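Local coordinates for zinc chaperone AztD (Citrobacter koseri, PDB 6CMK), which acts as a periplasmic zinc chaperone, binding zinc ions and handing one directly to the solute-binding protein AztC of the AztABCD zinc transport system, at residues V304-R309 with I355-N360; W36-A41 with I395-G400; M268-G273 with K311-F316; Q334-T339 with I373-T378. One frame throughout, in Å; residues are numbered along the deposited sequence. Where two conformers were deposited one is given.

Contact 1: residues V304-R309 with I355-N360; sequences VVDPVR and IAVADN
Val-357 fills the middle of this contact between two neighbouring blades of the beta propeller, its CB 3.8 Å from CD of Pro-307. With CG1 anti to the backbone N (chi1 -176°), that methyl turns toward the carboxylate of Asp-306 and the edge of the Arg-309 guanidinium, while CG2 leans back toward Val-304. At the strand end Val-304 crosses Ile-355: the two CG2 methyls meet at 3.6 Å, and CG1 of Val-304 presses on the carbonyl O of Ile-355 at 3.2 Å. This apolar half is the tight one.

The other half is polar; Asp-359 and Asn-360 are partly exposed, though the second subunit packs on Val-308 and Asp-359. Here Arg-309, bent at chi2 and chi3, brings its guanidinium edge to the turn after strand 355-358. NH2 gives a straight bond to Asp-359 O (2.8 Å, 170°), lying in the carbonyl plane. NH1 reaches Asn-360 OD1 at 2.9 Å by a more bent bond, the amide standing steeply to the guanidinium. Behind it, NE bonds Asp-306 OD2 at 2.7 Å in a salt bridge, and Tyr-314 OH holds the same oxygen. Asp-306 OD1 accepts from Val-308 N, an Asx turn, and also from Arg-309 N, which completes an Asx motif. The carboxylate thus fixes both the turn and the arginine, and probably offsets the positive charge that Arg-309 carries to the neighbouring blade.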
# COMPACT_ATOMS: atom_id res chain seq x y z
N VAL B 304 -10.27 -13.08 12.99
CA VAL B 304 -9.53 -11.98 12.37
C VAL B 304 -8.71 -12.55 11.23
O VAL B 304 -8.40 -13.74 11.20
CB VAL B 304 -8.57 -11.24 13.34
CG1 VAL B 304 -9.28 -10.69 14.58
CG2 VAL B 304 -7.39 -12.14 13.76
N VAL B 305 -8.33 -11.68 10.28
CA VAL B 305 -7.44 -12.10 9.21
C VAL B 305 -6.00 -11.82 9.63
O VAL B 305 -5.71 -11.02 10.52
CB VAL B 305 -7.77 -11.42 7.86
CG1 VAL B 305 -9.25 -11.61 7.50
CG2 VAL B 305 -7.39 -9.93 7.86
N ASP B 306 -5.07 -12.52 8.98
CA ASP B 306 -3.66 -12.22 9.16
C ASP B 306 -3.28 -11.21 8.08
O ASP B 306 -3.33 -11.55 6.89
CB ASP B 306 -2.81 -13.47 9.05
CG ASP B 306 -1.37 -13.25 9.49
OD1 ASP B 306 -0.77 -12.21 9.13
OD2 ASP B 306 -0.82 -14.14 10.18
N PRO B 307 -2.95 -9.97 8.44
CA PRO B 307 -2.63 -8.96 7.42
C PRO B 307 -1.28 -9.15 6.78
O PRO B 307 -1.06 -8.64 5.67
CB PRO B 307 -2.69 -7.64 8.21
CG PRO B 307 -2.35 -8.03 9.61
CD PRO B 307 -2.88 -9.42 9.81
N VAL B 308 -0.37 -9.86 7.44
CA VAL B 308 0.99 -10.06 6.96
C VAL B 308 1.09 -11.33 6.11
O VAL B 308 1.69 -11.32 5.03
CB VAL B 308 1.96 -10.10 8.16
CG1 VAL B 308 3.38 -10.40 7.70
CG2 VAL B 308 1.92 -8.80 8.93
N ARG B 309 0.52 -12.44 6.59
CA ARG B 309 0.49 -13.70 5.85
C ARG B 309 -0.92 -13.83 5.26
O ARG B 309 -1.83 -14.37 5.88
CB ARG B 309 0.86 -14.87 6.74
CG ARG B 309 2.29 -14.80 7.27
CD ARG B 309 2.41 -15.37 8.68
NE ARG B 309 1.83 -14.42 9.62
CZ ARG B 309 2.50 -13.41 10.18
NH1 ARG B 309 3.80 -13.24 9.94
NH2 ARG B 309 1.87 -12.59 11.00
N ILE B 355 -8.72 -11.69 19.24
CA ILE B 355 -7.47 -11.93 18.52
C ILE B 355 -7.00 -10.64 17.85
O ILE B 355 -7.80 -9.91 17.26
CB ILE B 355 -7.62 -13.01 17.43
CG1 ILE B 355 -8.45 -14.22 17.88
CG2 ILE B 355 -6.26 -13.45 16.94
CD1 ILE B 355 -8.96 -15.04 16.67
N ALA B 356 -5.69 -10.38 17.90
CA ALA B 356 -5.04 -9.42 17.02
C ALA B 356 -3.76 -10.01 16.46
O ALA B 356 -3.22 -10.98 16.99
CB ALA B 356 -4.71 -8.10 17.74
N VAL B 357 -3.26 -9.42 15.37
CA VAL B 357 -2.02 -9.85 14.75
C VAL B 357 -1.10 -8.64 14.59
O VAL B 357 -1.53 -7.59 14.11
CB VAL B 357 -2.25 -10.50 13.37
CG1 VAL B 357 -0.93 -11.03 12.81
CG2 VAL B 357 -3.27 -11.62 13.46
N ALA B 358 0.17 -8.80 14.99
CA ALA B 358 1.18 -7.77 14.80
C ALA B 358 2.49 -8.45 14.42
O ALA B 358 2.94 -9.36 15.12
CB ALA B 358 1.39 -6.92 16.05
N ASP B 359 3.09 -7.99 13.32
CA ASP B 359 4.39 -8.49 12.84
C ASP B 359 4.27 -10.00 12.68
O ASP B 359 3.40 -10.46 11.93
CB ASP B 359 5.49 -8.02 13.80
CG ASP B 359 6.86 -8.02 13.16
OD1 ASP B 359 6.94 -8.03 11.92
OD2 ASP B 359 7.86 -8.02 13.91
N ASN B 360 5.08 -10.80 13.36
CA ASN B 360 5.03 -12.25 13.21
C ASN B 360 4.44 -12.92 14.44
O ASN B 360 4.78 -14.07 14.76
CB ASN B 360 6.43 -12.78 12.91
CG ASN B 360 6.99 -12.22 11.61
OD1 ASN B 360 6.23 -11.89 10.68
ND2 ASN B 360 8.31 -12.09 11.54

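Contact 2: residues W36-A41 with I395-G400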
# COMPACT_ATOMS: atom_id res chain seq x y z
N TRP B 36 5.41 -1.85 16.33
CA TRP B 36 4.02 -2.28 16.35
C TRP B 36 3.44 -2.03 17.73
O TRP B 36 4.14 -2.20 18.74
CB TRP B 36 3.87 -3.77 16.02
CG TRP B 36 4.25 -4.17 14.61
CD1 TRP B 36 5.51 -4.30 14.10
CD2 TRP B 36 3.36 -4.56 13.56
NE1 TRP B 36 5.46 -4.72 12.80
CE2 TRP B 36 4.15 -4.88 12.44
CE3 TRP B 36 1.97 -4.64 13.45
CZ2 TRP B 36 3.60 -5.30 11.24
CZ3 TRP B 36 1.43 -5.05 12.25
CH2 TRP B 36 2.24 -5.37 11.16
N ARG B 37 2.17 -1.65 17.78
CA ARG B 37 1.51 -1.30 19.03
C ARG B 37 0.15 -1.97 19.12
O ARG B 37 -0.57 -2.08 18.12
CB ARG B 37 1.38 0.21 19.15
CG ARG B 37 2.71 0.86 19.40
CD ARG B 37 2.68 2.35 19.29
NE ARG B 37 4.02 2.89 19.48
CZ ARG B 37 4.31 4.18 19.54
NH1 ARG B 37 3.36 5.09 19.42
NH2 ARG B 37 5.57 4.56 19.73
N LEU B 38 -0.18 -2.43 20.32
CA LEU B 38 -1.49 -2.96 20.65
C LEU B 38 -2.31 -1.89 21.34
O LEU B 38 -1.80 -1.13 22.17
CB LEU B 38 -1.39 -4.16 21.59
CG LEU B 38 -0.42 -5.27 21.21
CD1 LEU B 38 -0.38 -6.33 22.32
CD2 LEU B 38 -0.82 -5.87 19.89
N PHE B 39 -3.60 -1.86 21.02
CA PHE B 39 -4.56 -1.01 21.71
C PHE B 39 -5.63 -1.93 22.28
O PHE B 39 -6.25 -2.69 21.53
CB PHE B 39 -5.13 0.04 20.75
CG PHE B 39 -4.07 0.97 20.24
CD1 PHE B 39 -3.23 0.57 19.22
CD2 PHE B 39 -3.88 2.21 20.81
CE1 PHE B 39 -2.23 1.39 18.76
CE2 PHE B 39 -2.88 3.05 20.35
CZ PHE B 39 -2.06 2.64 19.33
N ILE B 40 -5.81 -1.88 23.60
CA ILE B 40 -6.58 -2.89 24.31
C ILE B 40 -7.60 -2.19 25.19
O ILE B 40 -7.23 -1.39 26.06
CB ILE B 40 -5.68 -3.81 25.16
CG1 ILE B 40 -4.54 -4.39 24.33
CG2 ILE B 40 -6.51 -4.93 25.75
CD1 ILE B 40 -3.19 -4.04 24.89
N ALA B 41 -8.86 -2.51 24.99
CA ALA B 41 -9.94 -1.93 25.77
C ALA B 41 -10.36 -2.89 26.89
O ALA B 41 -10.50 -4.09 26.67
CB ALA B 41 -11.15 -1.62 24.88
N ILE B 395 -9.18 -5.66 21.15
CA ILE B 395 -7.78 -5.41 20.83
C ILE B 395 -7.65 -5.15 19.33
O ILE B 395 -8.27 -5.82 18.50
CB ILE B 395 -6.90 -6.60 21.30
CG1 ILE B 395 -5.43 -6.34 20.98
CG2 ILE B 395 -7.36 -7.91 20.68
CD1 ILE B 395 -4.50 -7.34 21.66
N VAL B 396 -6.84 -4.15 18.99
CA VAL B 396 -6.40 -3.92 17.62
C VAL B 396 -4.90 -3.62 17.65
O VAL B 396 -4.34 -3.25 18.68
CB VAL B 396 -7.16 -2.79 16.90
CG1 VAL B 396 -8.65 -3.14 16.76
CG2 VAL B 396 -6.97 -1.44 17.61
N ALA B 397 -4.26 -3.81 16.50
CA ALA B 397 -2.82 -3.65 16.36
C ALA B 397 -2.50 -2.85 15.10
O ALA B 397 -3.15 -3.04 14.07
CB ALA B 397 -2.10 -5.00 16.28
N VAL B 398 -1.48 -2.00 15.18
CA VAL B 398 -0.97 -1.29 14.01
C VAL B 398 0.55 -1.40 14.00
O VAL B 398 1.18 -1.72 15.01
CB VAL B 398 -1.37 0.21 13.98
CG1 VAL B 398 -2.89 0.37 14.02
CG2 VAL B 398 -0.70 1.00 15.11
N GLY B 399 1.14 -1.12 12.85
CA GLY B 399 2.59 -1.03 12.79
C GLY B 399 3.14 -1.61 11.51
O GLY B 399 2.41 -1.94 10.58
N GLY B 400 4.46 -1.75 11.50
CA GLY B 400 5.25 -2.16 10.34
C GLY B 400 6.70 -1.75 10.54
O GLY B 400 7.17 -1.66 11.67
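Trp-36 lays one face of its indole over the glycines of the partner strand: Gly-399 CA sits 4.0 Å from the centroid of the six-membered ring, a CH-pi contact, and the N of Gly-400 lies 3.3 Å from CE2. CG stands beside the backbone N (chi1 -66°), which folds the ring across the strand pair. The backbone of Gly-399 and Gly-400 itself forms the surface against the indole, with Gly-399 C 3.4 Å from the plane of the Trp-36 ring, over its centre. Arg-37 pairs with Val-398 through two backbone bonds, the N of Arg-37 giving to Val-398 O at 2.9 Å and the N of Val-398 returning one to Arg-37 O. Its side chain runs off in extended form, and NH1 bonds the carbonyls of Ser-94 and Asp-110.

Leu-38 faces Ala-397 in a non-hydrogen-bonded pair, CD2 touching Ala-397 CB at 3.9 Å. Phe-39 resumes the ladder with Val-396, its N 2.8 Å from Val-396 O. On the Arg-37 side of the sheet, CG2 of Val-398 comes to the edge of the Phe-39 ring, near its plane, 4.0 Å from CE1. Ile-40 lies alongside Ile-395, its CG1 4.0 Å from CD1 of Ile-395, both side chains extending from the same face as Leu-38.

Strands 32-42 and 392-403, from opposite ends of the chain, are thus antiparallel neighbours in one blade, the closure that joins the propeller's ends into a ring. Arg-37, Phe-39 and Val-398 lean on strand 88-100 of one adjoining blade; Trp-36, Ile-395 and Ala-397 pack on strand 355-358 of the other.

Contact 3: residues M268-G273 with K311-F316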
# COMPACT_ATOMS: atom_id res chain seq x y z
N MET B 268 -5.05 -10.26 0.25
CA MET B 268 -5.78 -11.04 -0.73
C MET B 268 -7.24 -10.68 -0.54
O MET B 268 -7.66 -10.38 0.58
CB MET B 268 -5.49 -12.53 -0.46
CG MET B 268 -6.17 -13.57 -1.32
SD MET B 268 -5.40 -15.16 -0.91
CE MET B 268 -6.34 -15.69 0.51
N GLN B 269 -8.02 -10.65 -1.63
CA GLN B 269 -9.43 -10.25 -1.53
C GLN B 269 -10.30 -11.46 -1.21
O GLN B 269 -10.46 -12.36 -2.04
CB GLN B 269 -9.90 -9.58 -2.81
CG GLN B 269 -9.34 -8.19 -2.96
CD GLN B 269 -9.99 -7.43 -4.10
OE1 GLN B 269 -9.67 -7.63 -5.26
NE2 GLN B 269 -10.94 -6.56 -3.75
N TYR B 270 -10.90 -11.45 -0.02
CA TYR B 270 -11.89 -12.44 0.38
C TYR B 270 -12.62 -11.92 1.60
O TYR B 270 -12.17 -10.98 2.26
CB TYR B 270 -11.24 -13.80 0.70
CG TYR B 270 -10.36 -13.80 1.94
CD1 TYR B 270 -9.00 -13.52 1.86
CD2 TYR B 270 -10.90 -14.09 3.19
CE1 TYR B 270 -8.20 -13.52 2.99
CE2 TYR B 270 -10.11 -14.09 4.32
CZ TYR B 270 -8.76 -13.82 4.22
OH TYR B 270 -8.00 -13.82 5.35
N PHE B 271 -13.75 -12.56 1.91
CA PHE B 271 -14.46 -12.31 3.15
C PHE B 271 -14.64 -13.62 3.89
O PHE B 271 -14.74 -14.69 3.28
CB PHE B 271 -15.81 -11.65 2.88
CG PHE B 271 -15.69 -10.34 2.19
CD1 PHE B 271 -15.33 -9.21 2.91
CD2 PHE B 271 -15.87 -10.23 0.82
CE1 PHE B 271 -15.18 -8.00 2.27
CE2 PHE B 271 -15.73 -9.02 0.18
CZ PHE B 271 -15.38 -7.90 0.91
N ILE B 272 -14.65 -13.53 5.21
CA ILE B 272 -15.08 -14.64 6.06
C ILE B 272 -16.28 -14.15 6.85
O ILE B 272 -16.26 -13.06 7.43
CB ILE B 272 -13.96 -15.13 6.99
CG1 ILE B 272 -12.79 -15.67 6.16
CG2 ILE B 272 -14.48 -16.23 7.92
CD1 ILE B 272 -11.59 -16.05 6.98
N GLY B 273 -17.34 -14.94 6.83
CA GLY B 273 -18.51 -14.65 7.62
C GLY B 273 -18.82 -15.77 8.58
O GLY B 273 -18.41 -16.92 8.36
N LYS B 311 -2.44 -15.68 3.23
CA LYS B 311 -3.15 -16.93 3.03
C LYS B 311 -3.88 -17.41 4.29
O LYS B 311 -4.58 -18.43 4.21
CB LYS B 311 -2.19 -18.02 2.55
CG LYS B 311 -1.11 -18.39 3.54
CD LYS B 311 -0.46 -19.73 3.19
CE LYS B 311 0.11 -19.76 1.78
NZ LYS B 311 -0.21 -21.04 1.10
N PHE B 312 -3.74 -16.73 5.42
CA PHE B 312 -4.24 -17.24 6.69
C PHE B 312 -5.21 -16.27 7.35
O PHE B 312 -5.12 -15.05 7.20
CB PHE B 312 -3.09 -17.53 7.65
CG PHE B 312 -2.25 -18.70 7.24
CD1 PHE B 312 -2.81 -19.96 7.16
CD2 PHE B 312 -0.91 -18.55 6.91
CE1 PHE B 312 -2.05 -21.05 6.77
CE2 PHE B 312 -0.15 -19.63 6.52
CZ PHE B 312 -0.72 -20.89 6.45
N ALA B 313 -6.16 -16.85 8.10
CA ALA B 313 -6.98 -16.13 9.06
C ALA B 313 -7.04 -16.98 10.33
O ALA B 313 -6.60 -18.13 10.34
CB ALA B 313 -8.39 -15.86 8.53
N TYR B 314 -7.59 -16.41 11.39
CA TYR B 314 -7.66 -17.12 12.67
C TYR B 314 -9.06 -17.04 13.25
O TYR B 314 -9.70 -15.99 13.19
CB TYR B 314 -6.65 -16.56 13.68
CG TYR B 314 -5.29 -16.50 13.08
CD1 TYR B 314 -4.60 -17.67 12.79
CD2 TYR B 314 -4.72 -15.30 12.73
CE1 TYR B 314 -3.37 -17.62 12.18
CE2 TYR B 314 -3.50 -15.24 12.12
CZ TYR B 314 -2.82 -16.40 11.86
OH TYR B 314 -1.59 -16.33 11.25
N VAL B 315 -9.53 -18.15 13.81
CA VAL B 315 -10.80 -18.21 14.53
C VAL B 315 -10.52 -18.72 15.93
O VAL B 315 -9.80 -19.71 16.10
CB VAL B 315 -11.83 -19.12 13.83
CG1 VAL B 315 -13.21 -18.90 14.44
CG2 VAL B 315 -11.85 -18.89 12.34
N PHE B 316 -11.09 -18.05 16.92
CA PHE B 316 -11.04 -18.52 18.30
C PHE B 316 -12.39 -19.14 18.64
O PHE B 316 -13.43 -18.56 18.33
CB PHE B 316 -10.72 -17.39 19.27
CG PHE B 316 -10.30 -17.86 20.64
CD1 PHE B 316 -11.24 -18.05 21.63
CD2 PHE B 316 -8.98 -18.13 20.91
CE1 PHE B 316 -10.86 -18.50 22.88
CE2 PHE B 316 -8.59 -18.58 22.15
CZ PHE B 316 -9.53 -18.76 23.14
O HOH W 1 -5.58 -13.58 4.93
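The touching parts of 268-273 and 311-316 run in roughly the same direction, 32° apart, with backbones too widely spaced to pair: the CA atoms of Ile-272 and Ala-313 are 8.8 Å apart. Side chains and one water span the gap between the two blades. Ile-272 makes the direct apolar touch, its CD1 meeting CB of Ala-313 at 3.6 Å. With chi2 at 175° the chain is extended beyond CG1, carrying CD1 to the alanine methyl.

Tyr-270 supplies the polar link. Its chi1 of 67° places CG between the backbone N and the carbonyl carbon, and the phenol points at the start of strand 312-317. The hydroxyl stops 3.8 Å from CB of Ala-313. Instead of meeting the carbonyl of Phe-312 directly, OH donates to a water at an unusually short 2.5 Å, which lies in the plane of the ring. That water in turn donates to Phe-312 O at 2.7 Å, so a single molecule joins the phenol to the backbone of the next blade. Met-268 adds a looser touch where the chain enters the strand, its CE 4.3 Å from CA of Lys-311.

Strand 271-274 belongs to one four-stranded blade and strand 312-317 to the next. Strand 300-305, the first of that second blade, also borders the contact: Tyr-270 lies on Val-305 and Ile-272 on Phe-303. Across strand 312-317, Tyr-314 turns to strand 355-358 of the blade beyond, while Met-268 also packs against Pro-341 of the second subunit.

Contact 4: residues Q334-T339 with I373-T378. With EDO (1,2-ethanediol), chain L.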
# COMPACT_ATOMS: atom_id res chain seq x y z
N GLN B 334 -4.61 -26.12 11.52
CA GLN B 334 -4.18 -26.60 12.83
C GLN B 334 -4.87 -25.77 13.91
O GLN B 334 -5.44 -24.71 13.65
CB GLN B 334 -2.67 -26.53 13.00
CG GLN B 334 -2.09 -25.14 12.90
CD GLN B 334 -0.58 -25.12 13.06
OE1 GLN B 334 -0.03 -25.79 13.93
NE2 GLN B 334 0.09 -24.35 12.22
N SER B 335 -4.79 -26.29 15.15
CA SER B 335 -5.41 -25.68 16.32
C SER B 335 -4.46 -25.80 17.50
O SER B 335 -3.67 -26.74 17.58
CB SER B 335 -6.75 -26.36 16.67
OG SER B 335 -7.63 -26.34 15.56
N VAL B 336 -4.56 -24.85 18.43
CA VAL B 336 -3.75 -24.86 19.64
C VAL B 336 -4.57 -24.29 20.79
O VAL B 336 -5.30 -23.31 20.62
CB VAL B 336 -2.43 -24.06 19.45
CG1 VAL B 336 -2.70 -22.57 19.30
CG2 VAL B 336 -1.48 -24.32 20.61
N ARG B 337 -4.46 -24.92 21.96
CA ARG B 337 -5.16 -24.43 23.14
C ARG B 337 -4.44 -23.21 23.70
O ARG B 337 -3.22 -23.24 23.91
CB ARG B 337 -5.23 -25.53 24.20
CG ARG B 337 -5.98 -25.12 25.46
CD ARG B 337 -6.39 -26.34 26.27
NE ARG B 337 -7.48 -27.05 25.60
CZ ARG B 337 -8.74 -26.64 25.59
NH1 ARG B 337 -9.08 -25.52 26.23
NH2 ARG B 337 -9.66 -27.34 24.95
N VAL B 338 -5.19 -22.13 23.93
CA VAL B 338 -4.63 -20.87 24.41
C VAL B 338 -5.19 -20.47 25.77
O VAL B 338 -4.45 -19.98 26.63
CB VAL B 338 -4.87 -19.75 23.38
CG1 VAL B 338 -4.38 -18.40 23.91
CG2 VAL B 338 -4.19 -20.11 22.07
N THR B 339 -6.50 -20.64 25.98
CA THR B 339 -7.13 -20.30 27.25
C THR B 339 -7.93 -21.50 27.74
O THR B 339 -8.12 -22.49 27.03
CB THR B 339 -8.03 -19.05 27.12
OG1 THR B 339 -9.16 -19.34 26.29
CG2 THR B 339 -7.27 -17.86 26.51
N ILE B 373 -2.06 -13.59 25.68
CA ILE B 373 -1.18 -14.67 25.25
C ILE B 373 -0.56 -14.29 23.91
O ILE B 373 -1.25 -13.78 23.02
CB ILE B 373 -1.94 -16.00 25.14
CG1 ILE B 373 -2.73 -16.30 26.41
CG2 ILE B 373 -0.96 -17.13 24.80
CD1 ILE B 373 -1.95 -16.16 27.70
N VAL B 374 0.74 -14.55 23.75
CA VAL B 374 1.46 -14.20 22.53
C VAL B 374 1.94 -15.48 21.87
O VAL B 374 2.63 -16.29 22.50
CB VAL B 374 2.66 -13.27 22.82
CG1 VAL B 374 3.29 -12.80 21.52
CG2 VAL B 374 2.24 -12.08 23.66
N LEU B 375 1.58 -15.66 20.60
CA LEU B 375 1.98 -16.83 19.84
C LEU B 375 2.83 -16.42 18.65
O LEU B 375 2.58 -15.39 18.02
CB LEU B 375 0.77 -17.61 19.31
CG LEU B 375 -0.18 -18.18 20.36
CD1 LEU B 375 -1.32 -17.20 20.65
CD2 LEU B 375 -0.71 -19.51 19.87
N ASP B 376 3.79 -17.27 18.31
CA ASP B 376 4.50 -17.12 17.05
C ASP B 376 3.58 -17.54 15.91
O ASP B 376 2.98 -18.62 15.96
CB ASP B 376 5.78 -17.97 17.05
CG ASP B 376 6.53 -17.89 15.74
OD1 ASP B 376 7.22 -16.87 15.51
OD2 ASP B 376 6.42 -18.83 14.93
N ALA B 377 3.45 -16.70 14.89
CA ALA B 377 2.41 -16.94 13.89
C ALA B 377 2.69 -18.18 13.06
O ALA B 377 1.75 -18.90 12.70
CB ALA B 377 2.25 -15.73 12.98
N THR B 378 3.95 -18.45 12.74
CA THR B 378 4.24 -19.54 11.83
C THR B 378 4.32 -20.88 12.54
O THR B 378 3.79 -21.88 12.04
CB THR B 378 5.53 -19.25 11.06
OG1 THR B 378 6.61 -19.05 11.98
CG2 THR B 378 5.36 -18.00 10.20
C1 EDO L . -2.60 -23.32 27.60
O1 EDO L . -1.89 -24.49 27.19
C2 EDO L . -3.76 -23.71 28.51
O2 EDO L . -4.56 -22.55 28.79
O HOH W 2 3.15 -24.50 12.18
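Two adjacent propeller blades meet here, strand 331-337 with its following loop lying against strand 371-376, the touching parts running nearly antiparallel without pairing as a sheet. Val-338 carries most of the contact. Its CG1, anti to the backbone N (chi1 176°), lies 3.6 Å from CB of Ile-373, and the two side chains pass alongside one another, pointing opposite ways. Its other methyl, CG2, looks to CD2 of Leu-375 at a looser 4.2 Å. Val-336 meets the same CD2 end-on, with CG1 3.7 Å away, and the leucine methyl is shared by the two valines.

Toward Thr-378 the segments separate and a water fills in: it accepts from Gln-334 NE2 at 3.1 Å and donates to Thr-378 O at 2.7 Å. Gln-324 OE1 also takes a bond from that NE2. Beside the loop after strand 331-337, a 1,2-ethanediol, probably from the crystallisation liquor, gives a weak bond to Val-338 O at 3.4 Å.

The join between these two segments therefore rests on the packing of branched aliphatic groups, and the polar link found between them runs through a water, from the Gln-334 amide to the Thr-378 carbonyl.

Contacts 1 and 4 join the same two blades, contact 3 joins the preceding pair, and contact 2 lies within the blade where the chain ends meet. Contact 1 is central: its centre is 10 Å from those of contacts 2 and 3 and 12 Å from that of contact 4. Trp-36 packs on Ala-358 and Asp-359, linking it to contact 2. Val-304 O, 2.8 Å from Tyr-314 N, ties it to contact 3, and Asn-360 O, 3.0 Å from Ala-377 N, to contact 4. Contacts 3 and 4 meet where Phe-316 reaches Thr-339. Contacts 1, 3 and 4 lie away from the zinc sites; in contact 2, Gly-400 is about 12 Å from the side chain of zinc ligand Asp-106.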